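Local coordinates for protein putative laminarinase (Phanerochaete chrysosporium, PDB 2W39) that probably hydrolyses beta-1,3-linked and mixed-linkage beta-glucans such as laminarin and lichenin, as a secreted glycoside hydrolase of family 16, at residues L52-D57 against A287-A292; R90-G95 against S178-G183; R69-I74 against I249-C254. All blocks are in the same frame, centred on the assembly; numbering follows the deposited sequence. Where two conformers were deposited one is given.

Interaction 1 (L52-D57 against A287-A292). With NAG (2-acetamido-2-deoxy-beta-D-glucopyranose), chain C.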
loop_
_atom_site.group_PDB
_atom_site.type_symbol
_atom_site.label_atom_id
_atom_site.label_comp_id
_atom_site.label_asym_id
_atom_site.label_seq_id
_atom_site.Cartn_x
_atom_site.Cartn_y
_atom_site.Cartn_z
ATOM N N LEU A 52 1.140 9.943 -11.992
ATOM C CA LEU A 52 1.052 10.510 -10.660
ATOM C C LEU A 52 2.345 10.166 -9.943
ATOM O O LEU A 52 2.685 8.978 -9.810
ATOM C CB LEU A 52 -0.131 9.931 -9.897
ATOM C CG LEU A 52 -0.264 10.358 -8.437
ATOM C CD1 LEU A 52 -0.726 11.785 -8.316
ATOM C CD2 LEU A 52 -1.169 9.401 -7.629
ATOM N N ILE A 53 3.054 11.193 -9.489
ATOM C CA ILE A 53 4.211 11.000 -8.619
ATOM C C ILE A 53 3.870 11.478 -7.220
ATOM O O ILE A 53 3.318 12.581 -7.039
ATOM C CB ILE A 53 5.438 11.814 -9.111
ATOM C CG1 ILE A 53 5.809 11.511 -10.564
ATOM C CG2 ILE A 53 6.634 11.690 -8.147
ATOM C CD1 ILE A 53 6.142 10.102 -10.786
ATOM N N LEU A 54 4.189 10.640 -6.231
ATOM C CA LEU A 54 4.051 10.982 -4.810
ATOM C C LEU A 54 5.420 10.713 -4.221
ATOM O O LEU A 54 5.900 9.587 -4.289
ATOM C CB LEU A 54 3.029 10.074 -4.101
ATOM C CG LEU A 54 1.636 10.040 -4.728
ATOM C CD1 LEU A 54 0.809 8.947 -4.068
ATOM C CD2 LEU A 54 0.930 11.415 -4.653
ATOM N N ARG A 55 6.070 11.736 -3.670
ATOM C CA ARG A 55 7.476 11.603 -3.280
ATOM C C ARG A 55 7.794 12.242 -1.938
ATOM O O ARG A 55 7.071 13.104 -1.442
ATOM C CB ARG A 55 8.405 12.193 -4.361
ATOM C CG ARG A 55 8.143 13.673 -4.661
ATOM C CD ARG A 55 9.321 14.411 -5.304
ATOM N NE ARG A 55 9.727 13.890 -6.606
ATOM C CZ ARG A 55 9.240 14.246 -7.799
ATOM N NH1 ARG A 55 9.775 13.669 -8.858
ATOM N NH2 ARG A 55 8.231 15.131 -7.966
ATOM N N ALA A 56 8.913 11.798 -1.368
ATOM C CA ALA A 56 9.553 12.439 -0.226
ATOM C C ALA A 56 10.356 13.652 -0.641
ATOM O O ALA A 56 10.903 13.704 -1.737
ATOM C CB ALA A 56 10.510 11.449 0.408
ATOM N N ASP A 57 10.477 14.607 0.266
ATOM C CA ASP A 57 11.493 15.647 0.146
ATOM C C ASP A 57 12.869 14.982 0.061
ATOM O O ASP A 57 13.226 14.150 0.920
ATOM C CB ASP A 57 11.353 16.556 1.375
ATOM C CG ASP A 57 12.453 17.616 1.492
ATOM O OD1 ASP A 57 13.638 17.286 1.279
ATOM O OD2 ASP A 57 12.102 18.760 1.875
ATOM N N ALA A 287 12.718 7.723 -3.377
ATOM C CA ALA A 287 11.593 7.455 -2.484
ATOM C C ALA A 287 10.321 8.073 -3.068
ATOM O O ALA A 287 9.766 9.029 -2.520
ATOM C CB ALA A 287 11.891 7.988 -1.093
ATOM N N TYR A 288 9.885 7.519 -4.199
ATOM C CA TYR A 288 8.688 8.004 -4.879
ATOM C C TYR A 288 7.829 6.870 -5.401
ATOM O O TYR A 288 8.333 5.814 -5.813
ATOM C CB TYR A 288 9.026 8.973 -6.038
ATOM C CG TYR A 288 9.769 8.385 -7.219
ATOM C CD1 TYR A 288 9.089 7.924 -8.349
ATOM C CD2 TYR A 288 11.165 8.330 -7.223
ATOM C CE1 TYR A 288 9.787 7.404 -9.450
ATOM C CE2 TYR A 288 11.856 7.804 -8.300
ATOM C CZ TYR A 288 11.163 7.340 -9.400
ATOM O OH TYR A 288 11.845 6.822 -10.475
ATOM N N TRP A 289 6.522 7.103 -5.370
ATOM C CA TRP A 289 5.572 6.344 -6.165
ATOM C C TRP A 289 5.484 6.986 -7.538
ATOM O O TRP A 289 5.425 8.211 -7.644
ATOM C CB TRP A 289 4.183 6.448 -5.538
ATOM C CG TRP A 289 3.960 5.736 -4.234
ATOM C CD1 TRP A 289 3.975 6.286 -2.980
ATOM C CD2 TRP A 289 3.618 4.360 -4.069
ATOM N NE1 TRP A 289 3.690 5.315 -2.033
ATOM C CE2 TRP A 289 3.445 4.132 -2.684
ATOM C CE3 TRP A 289 3.434 3.293 -4.964
ATOM C CZ2 TRP A 289 3.085 2.881 -2.172
ATOM C CZ3 TRP A 289 3.095 2.040 -4.445
ATOM C CH2 TRP A 289 2.927 1.849 -3.067
ATOM N N ASP A 290 5.422 6.160 -8.587
ATOM C CA ASP A 290 5.044 6.605 -9.936
ATOM C C ASP A 290 3.913 5.672 -10.329
ATOM O O ASP A 290 4.136 4.458 -10.504
ATOM C CB ASP A 290 6.245 6.520 -10.897
ATOM C CG ASP A 290 5.890 6.873 -12.336
ATOM O OD1 ASP A 290 4.712 6.843 -12.714
ATOM O OD2 ASP A 290 6.834 7.155 -13.117
ATOM N N ILE A 291 2.706 6.222 -10.391
ATOM C CA ILE A 291 1.494 5.443 -10.610
ATOM C C ILE A 291 0.897 5.840 -11.957
ATOM O O ILE A 291 0.691 7.035 -12.234
ATOM C CB ILE A 291 0.517 5.668 -9.447
ATOM C CG1 ILE A 291 1.106 5.019 -8.180
ATOM C CG2 ILE A 291 -0.865 5.092 -9.769
ATOM C CD1 ILE A 291 0.493 5.492 -6.869
ATOM N N ALA A 292 0.669 4.840 -12.805
ATOM C CA ALA A 292 0.073 5.049 -14.123
ATOM C C ALA A 292 -1.447 5.192 -14.042
ATOM O O ALA A 292 -2.040 5.993 -14.785
ATOM C CB ALA A 292 0.454 3.892 -15.068
HETATM C C1 NAG C . 8.395 18.081 -10.421
HETATM C C2 NAG C . 9.448 18.731 -11.341
HETATM C C3 NAG C . 9.562 18.003 -12.686
HETATM C C4 NAG C . 9.595 16.490 -12.530
HETATM C C5 NAG C . 8.420 16.043 -11.659
HETATM C C6 NAG C . 8.364 14.520 -11.514
HETATM C C7 NAG C . 9.854 21.183 -11.457
HETATM C C8 NAG C . 9.240 22.483 -11.887
HETATM N N2 NAG C . 9.071 20.113 -11.598
HETATM O O3 NAG C . 10.717 18.423 -13.389
HETATM O O4 NAG C . 9.515 15.884 -13.802
HETATM O O5 NAG C . 8.559 16.668 -10.391
HETATM O O6 NAG C . 9.508 14.026 -10.849
HETATM O O7 NAG C . 11.004 21.159 -11.015
#
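Ala287 meets Ala56 at one end of an antiparallel strand pair: its carbonyl O takes Ala56 N at 3.1 Å, and the two methyl groups touch. Next along, Tyr288 faces Arg55 in a tight non-hydrogen-bonded pair, CB against CB at 3.7 Å. With Tyr288 CG set between its backbone N and carbonyl carbon (chi1 66°), the phenol ring leads away from strand 52-55. Beyond, the Arg55 guanidinium has Ile53 CG2 over one face and reaches the N-linked sugar, but the details are doubtful, since the arginine has two conformers and the one given comes too close to the sugar. Trp289 returns to backbone pairing: its N reaches Leu54 O at 2.8 Å and its O receives Leu54 N at 3.1 Å. Its indole turns inward, CD1 lying 4.1 Å from Leu54 CB, and its NE1 is hydrogen-bonded to Asn250 O. Leu52, Leu54, Trp289 and Ile291 thus point into the core of the family 16 beta sandwich (jelly roll), several of them meeting strands 69-76 and 246-253 of the facing sheet. Asp290, on the other side with Ile53 and Tyr288, is touched by the end of an aliphatic chain: Ile53 CD1 sits 3.6 Å from Asp290 CB and about as near to its carboxylate carbon. OD1 of this aspartate makes a salt bridge with Arg90. At Ile291 a second reciprocal pair forms, N to Leu52 O at 2.8 Å and Leu52 N to Ile291 O at 3.0 Å. The CD1 methyl of Ile291 also approaches the branches of Leu52 and Leu54, before the chain turns a corner at Ala292.

Interaction 2 (R90-G95 against S178-G183)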
loop_
_atom_site.group_PDB
_atom_site.type_symbol
_atom_site.label_atom_id
_atom_site.label_comp_id
_atom_site.label_asym_id
_atom_site.label_seq_id
_atom_site.Cartn_x
_atom_site.Cartn_y
_atom_site.Cartn_z
ATOM N N ARG A 90 4.381 1.966 -11.673
ATOM C CA ARG A 90 5.682 1.954 -12.350
ATOM C C ARG A 90 6.839 1.875 -11.348
ATOM O O ARG A 90 7.883 1.305 -11.659
ATOM C CB ARG A 90 5.853 3.197 -13.233
ATOM C CG ARG A 90 4.767 3.335 -14.291
ATOM C CD ARG A 90 5.145 4.440 -15.286
ATOM N NE ARG A 90 4.087 4.737 -16.255
ATOM C CZ ARG A 90 3.249 5.764 -16.181
ATOM N NH1 ARG A 90 3.276 6.607 -15.159
ATOM N NH2 ARG A 90 2.355 5.941 -17.146
ATOM N N HIS A 91 6.676 2.496 -10.177
ATOM C CA HIS A 91 7.757 2.654 -9.208
ATOM C C HIS A 91 7.120 2.817 -7.834
ATOM O O HIS A 91 6.082 3.471 -7.704
ATOM C CB HIS A 91 8.571 3.907 -9.555
ATOM C CG HIS A 91 9.908 4.009 -8.880
ATOM N ND1 HIS A 91 10.078 4.572 -7.629
ATOM C CD2 HIS A 91 11.147 3.669 -9.313
ATOM C CE1 HIS A 91 11.369 4.575 -7.329
ATOM N NE2 HIS A 91 12.036 4.027 -8.330
ATOM N N MET A 92 7.736 2.225 -6.816
ATOM C CA MET A 92 7.337 2.475 -5.431
ATOM C C MET A 92 8.532 3.026 -4.662
ATOM O O MET A 92 9.685 2.870 -5.077
ATOM C CB MET A 92 6.818 1.207 -4.744
ATOM C CG MET A 92 7.894 0.179 -4.403
ATOM S SD MET A 92 7.322 -1.163 -3.324
ATOM C CE MET A 92 6.188 -2.039 -4.436
ATOM N N PRO A 93 8.279 3.700 -3.536
ATOM C CA PRO A 93 9.429 4.256 -2.831
ATOM C C PRO A 93 10.438 3.213 -2.410
ATOM O O PRO A 93 10.087 2.116 -1.949
ATOM C CB PRO A 93 8.799 4.922 -1.603
ATOM C CG PRO A 93 7.392 5.304 -2.069
ATOM C CD PRO A 93 6.991 4.137 -2.961
ATOM N N GLN A 94 11.702 3.607 -2.491
ATOM C CA GLN A 94 12.794 2.798 -1.950
ATOM C C GLN A 94 13.760 3.681 -1.171
ATOM O O GLN A 94 13.767 4.899 -1.320
ATOM C CB GLN A 94 13.515 2.004 -3.045
ATOM C CG GLN A 94 14.216 2.878 -4.064
ATOM C CD GLN A 94 15.011 2.061 -5.054
ATOM O OE1 GLN A 94 14.455 1.309 -5.855
ATOM N NE2 GLN A 94 16.327 2.204 -5.008
ATOM N N GLY A 95 14.543 3.022 -0.326
ATOM C CA GLY A 95 15.560 3.662 0.493
ATOM C C GLY A 95 15.469 3.183 1.931
ATOM O O GLY A 95 14.402 2.805 2.422
ATOM N N SER A 178 13.886 -4.430 -6.177
ATOM C CA SER A 178 13.647 -5.471 -7.189
ATOM C C SER A 178 12.454 -5.091 -8.089
ATOM O O SER A 178 12.521 -5.150 -9.318
ATOM C CB SER A 178 13.357 -6.792 -6.491
ATOM O OG SER A 178 13.095 -7.815 -7.425
ATOM N N PHE A 179 11.340 -4.716 -7.470
ATOM C CA PHE A 179 10.156 -4.243 -8.191
ATOM C C PHE A 179 10.507 -3.063 -9.090
ATOM O O PHE A 179 10.124 -3.018 -10.267
ATOM C CB PHE A 179 9.132 -3.872 -7.121
ATOM C CG PHE A 179 7.865 -3.202 -7.613
ATOM C CD1 PHE A 179 6.694 -3.934 -7.807
ATOM C CD2 PHE A 179 7.805 -1.815 -7.727
ATOM C CE1 PHE A 179 5.497 -3.303 -8.148
ATOM C CE2 PHE A 179 6.596 -1.167 -8.061
ATOM C CZ PHE A 179 5.460 -1.912 -8.272
ATOM N N ASN A 180 11.240 -2.097 -8.542
ATOM C CA ASN A 180 11.548 -0.900 -9.311
ATOM C C ASN A 180 12.430 -1.191 -10.524
ATOM O O ASN A 180 12.218 -0.642 -11.616
ATOM C CB ASN A 180 12.174 0.155 -8.407
ATOM C CG ASN A 180 11.168 0.747 -7.445
ATOM O OD1 ASN A 180 9.959 0.728 -7.718
ATOM N ND2 ASN A 180 11.642 1.274 -6.321
ATOM N N ALA A 181 13.424 -2.059 -10.333
ATOM C CA ALA A 181 14.316 -2.433 -11.438
ATOM C C ALA A 181 13.559 -3.110 -12.580
ATOM O O ALA A 181 13.964 -3.030 -13.749
ATOM C CB ALA A 181 15.401 -3.359 -10.904
ATOM N N ASN A 182 12.479 -3.788 -12.227
ATOM C CA ASN A 182 11.647 -4.515 -13.174
ATOM C C ASN A 182 10.545 -3.651 -13.798
ATOM O O ASN A 182 9.737 -4.165 -14.573
ATOM C CB ASN A 182 11.048 -5.738 -12.471
ATOM C CG ASN A 182 10.637 -6.821 -13.439
ATOM O OD1 ASN A 182 11.383 -7.166 -14.364
ATOM N ND2 ASN A 182 9.444 -7.380 -13.237
ATOM N N GLY A 183 10.486 -2.357 -13.461
ATOM C CA GLY A 183 9.423 -1.495 -13.976
ATOM C C GLY A 183 8.087 -1.644 -13.269
ATOM O O GLY A 183 7.052 -1.251 -13.815
HETATM O O HOH W 1 10.649 1.569 -11.862
#
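The Asn180 side-chain amide lies flat on one face of the His91 imidazole, the two planes only 2° apart, with Asn180 CG 3.5 Å from His91 CD2. Tyr288 stacks on the opposite face of the imidazole, so the histidine is sandwiched between helix 176-181 and strand 288-297. A second flat group, the Phe179 ring, carries Met92 CE over the centre of one face, 3.6 Å from the centroid; this is a CH-pi contact, with the sulfur standing farther off in a Met-aromatic relation. His91 C and Asn180 OD1 lie at the edge of this ring. The contact docks the end of helix 176-181, closed by a Schellman motif at Gly183, against the chain leaving a classic beta bulge, where Arg90 and His91 both face Asp290. Asn180 behaves like a piece of neighbouring strand: OD1 accepts Met92 N at 2.8 Å on a lone pair, while ND2 donates to Met92 O, also at 2.8 Å. The other ND2 hydrogen goes to Gln94 OE1 at 2.9 Å, almost perfectly straight at 178° and in the plane of both amides. Three bonds therefore fix the rotation of the asparagine amide and hold it parallel to the imidazole. A hydrogen bond between His91 ND1 and Tyr288 O helps fix the rotation of the imidazole. Met92 reaches its place by a bend at its last torsion (chi3 68°), which swings the methyl back over Phe179; the benzyl group is also packed by Phe200. Where the chain comes up to the helix end, Arg90 O and Gly183 O lie near each other, and a water donates to Arg90 O at 2.8 Å and to Asn180 O at 2.7 Å.

Interaction 3 (R69-I74 against I249-C254)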
loop_
_atom_site.group_PDB
_atom_site.type_symbol
_atom_site.label_atom_id
_atom_site.label_comp_id
_atom_site.label_asym_id
_atom_site.label_seq_id
_atom_site.Cartn_x
_atom_site.Cartn_y
_atom_site.Cartn_z
ATOM N N ARG A 69 10.485 14.349 7.729
ATOM C CA ARG A 69 10.714 14.572 6.305
ATOM C C ARG A 69 9.378 14.749 5.601
ATOM O O ARG A 69 8.456 13.950 5.790
ATOM C CB ARG A 69 11.511 13.408 5.703
ATOM C CG ARG A 69 11.943 13.628 4.256
ATOM C CD ARG A 69 13.148 12.784 3.850
ATOM N NE ARG A 69 14.373 13.248 4.518
ATOM C CZ ARG A 69 15.026 14.377 4.235
ATOM N NH1 ARG A 69 14.628 15.186 3.255
ATOM N NH2 ARG A 69 16.090 14.694 4.961
ATOM N N ASN A 70 9.255 15.786 4.781
ATOM C CA ASN A 70 7.988 16.018 4.103
ATOM C C ASN A 70 7.645 14.863 3.172
ATOM O O ASN A 70 8.505 14.345 2.434
ATOM C CB ASN A 70 8.006 17.303 3.275
ATOM C CG ASN A 70 8.010 18.560 4.117
ATOM O OD1 ASN A 70 7.692 18.553 5.301
ATOM N ND2 ASN A 70 8.348 19.682 3.472
ATOM N N SER A 71 6.379 14.448 3.224
ATOM C CA SER A 71 5.873 13.364 2.401
ATOM C C SER A 71 4.361 13.527 2.296
ATOM O O SER A 71 3.801 14.517 2.795
ATOM C CB SER A 71 6.258 12.024 3.030
ATOM O OG SER A 71 6.019 10.969 2.108
ATOM N N VAL A 72 3.716 12.549 1.669
ATOM C CA VAL A 72 2.286 12.635 1.426
ATOM C C VAL A 72 1.577 11.329 1.760
ATOM O O VAL A 72 2.147 10.230 1.642
ATOM C CB VAL A 72 1.965 13.079 -0.024
ATOM C CG1 VAL A 72 2.531 14.479 -0.319
ATOM C CG2 VAL A 72 2.452 12.068 -1.050
ATOM N N ARG A 73 0.305 11.476 2.128
ATOM C CA ARG A 73 -0.627 10.386 2.401
ATOM C C ARG A 73 -1.941 10.817 1.756
ATOM O O ARG A 73 -2.591 11.748 2.233
ATOM C CB ARG A 73 -0.770 10.200 3.911
ATOM C CG ARG A 73 -1.875 9.223 4.320
ATOM C CD ARG A 73 -1.727 8.824 5.753
ATOM N NE ARG A 73 -2.933 8.189 6.286
ATOM C CZ ARG A 73 -2.948 7.316 7.294
ATOM N NH1 ARG A 73 -1.821 6.834 7.800
ATOM N NH2 ARG A 73 -4.107 6.867 7.755
ATOM N N ILE A 74 -2.286 10.191 0.643
ATOM C CA ILE A 74 -3.492 10.564 -0.073
ATOM C C ILE A 74 -4.585 9.554 0.172
ATOM O O ILE A 74 -4.322 8.361 0.323
ATOM C CB ILE A 74 -3.222 10.816 -1.597
ATOM C CG1 ILE A 74 -2.861 9.539 -2.398
ATOM C CG2 ILE A 74 -2.172 11.934 -1.782
ATOM C CD1 ILE A 74 -2.943 9.730 -3.905
ATOM N N ILE A 249 -2.819 5.841 -0.198
ATOM C CA ILE A 249 -1.476 5.612 -0.724
ATOM C C ILE A 249 -0.551 6.595 -0.022
ATOM O O ILE A 249 -0.819 7.797 -0.016
ATOM C CB ILE A 249 -1.389 5.785 -2.258
ATOM C CG1 ILE A 249 -2.439 4.916 -2.955
ATOM C CG2 ILE A 249 0.024 5.461 -2.732
ATOM C CD1 ILE A 249 -2.610 5.238 -4.448
ATOM N N ASN A 250 0.513 6.093 0.605
ATOM C CA ASN A 250 1.345 6.953 1.451
ATOM C C ASN A 250 2.792 6.531 1.460
ATOM O O ASN A 250 3.146 5.445 0.998
ATOM C CB ASN A 250 0.813 6.988 2.903
ATOM C CG ASN A 250 1.025 5.677 3.616
ATOM O OD1 ASN A 250 0.264 4.728 3.412
ATOM N ND2 ASN A 250 2.084 5.591 4.424
ATOM N N LEU A 251 3.608 7.402 2.038
ATOM C CA LEU A 251 4.992 7.073 2.333
ATOM C C LEU A 251 5.341 7.696 3.679
ATOM O O LEU A 251 5.345 8.921 3.819
ATOM C CB LEU A 251 5.905 7.620 1.239
ATOM C CG LEU A 251 7.411 7.579 1.545
ATOM C CD1 LEU A 251 7.912 6.151 1.773
ATOM C CD2 LEU A 251 8.191 8.273 0.429
ATOM N N THR A 252 5.603 6.849 4.672
ATOM C CA THR A 252 6.172 7.317 5.928
ATOM C C THR A 252 7.627 6.842 6.044
ATOM O O THR A 252 8.134 6.142 5.152
ATOM C CB THR A 252 5.288 6.944 7.164
ATOM O OG1 THR A 252 5.744 7.745 8.265
ATOM C CG2 THR A 252 5.335 5.467 7.520
ATOM N N PHE A 253 8.302 7.252 7.118
ATOM C CA PHE A 253 9.701 6.872 7.363
ATOM C C PHE A 253 9.846 6.470 8.815
ATOM O O PHE A 253 9.258 7.107 9.689
ATOM C CB PHE A 253 10.677 8.028 7.074
ATOM C CG PHE A 253 10.370 8.777 5.811
ATOM C CD1 PHE A 253 9.677 9.985 5.856
ATOM C CD2 PHE A 253 10.756 8.267 4.575
ATOM C CE1 PHE A 253 9.368 10.680 4.674
ATOM C CE2 PHE A 253 10.455 8.953 3.402
ATOM C CZ PHE A 253 9.764 10.160 3.454
ATOM N N CYS A 254 10.637 5.429 9.082
ATOM C CA CYS A 254 10.897 4.966 10.452
ATOM C C CYS A 254 9.576 4.552 11.116
ATOM O O CYS A 254 8.805 3.820 10.511
ATOM C CB CYS A 254 11.668 6.042 11.253
ATOM S SG CYS A 254 13.138 6.654 10.379
#
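Ile249 and Ile74 form a reciprocal antiparallel pair, Ile74 N reaching Ile249 O at 2.9 Å and Ile249 N reaching Ile74 O at 3.0 Å. Their side chains lie alongside and point the same way, with Ile74 CG1 4.0 Å from Ile249 CB, and both pack on Leu54 of the facing sheet. Ile74 CG1 stands between its own backbone N and carbonyl carbon (chi1 69°), which brings it close to Ile249 O as well. On the other side of the same sheet, Arg73 and Asn250 run side by side, CB to CB at 3.7 Å. This is the substrate-facing side of the family 16 beta sandwich: Arg73 NH2 hydrogen-bonds O6 of a bound glucose and makes a salt bridge to Glu107, NE makes another to Glu21, and Asn250 OD1 accepts a hydrogen bond from Trp103 NE1. Further along, the strands separate. Leu251 N still reaches Val72 O at 3.2 Å, but beyond it the hydroxyl of Ser71 takes over, donating to Leu251 O at 2.8 Å. Ser71 CB points toward the other strand, and OG, anti to the backbone N (chi1 -168°), has Leu251 CB beside it. Phe253 spans the widened gap with its ring, modelled in two conformers, so its contacts are tentative: in one of them CE1 lies against Arg69 CB, the Arg69 carbonyl O comes to the ring edge, and Ser71 CB approaches obliquely. Of the Arg69 side chain, CB and CG come nearest; the guanidinium turns off to Asp57, Thr60 O and Val277 O. Ala56 packs against the same phenylalanine, and Cys254, one residue on, is disulfide-bonded to Cys273.

How the interactions relate
Interactions 1 and 3 are buried strand pairings in the two facing sheets of the sandwich; interaction 2 is partly buried and fastens a helix end to a loop. Regular backbone ladders dominate 52-57 with 287-292, whereas 69-74 with 249-254 gives up its ladder part-way, and interaction 2 relies on side-chain amide and ring chemistry. Strands 51-55 and 69-76 are successive in the chain, and a probable backbone hydrogen bond from Asp57 N to Asn70 O joins interactions 1 and 3. Pro93 packs on the Trp289 indole between interactions 1 and 2. Interactions 2 and 3 meet more lightly, through Pro93 on Leu251. Sugar differs too: attached glycan beside interaction 1, bound glucose beside interaction 3.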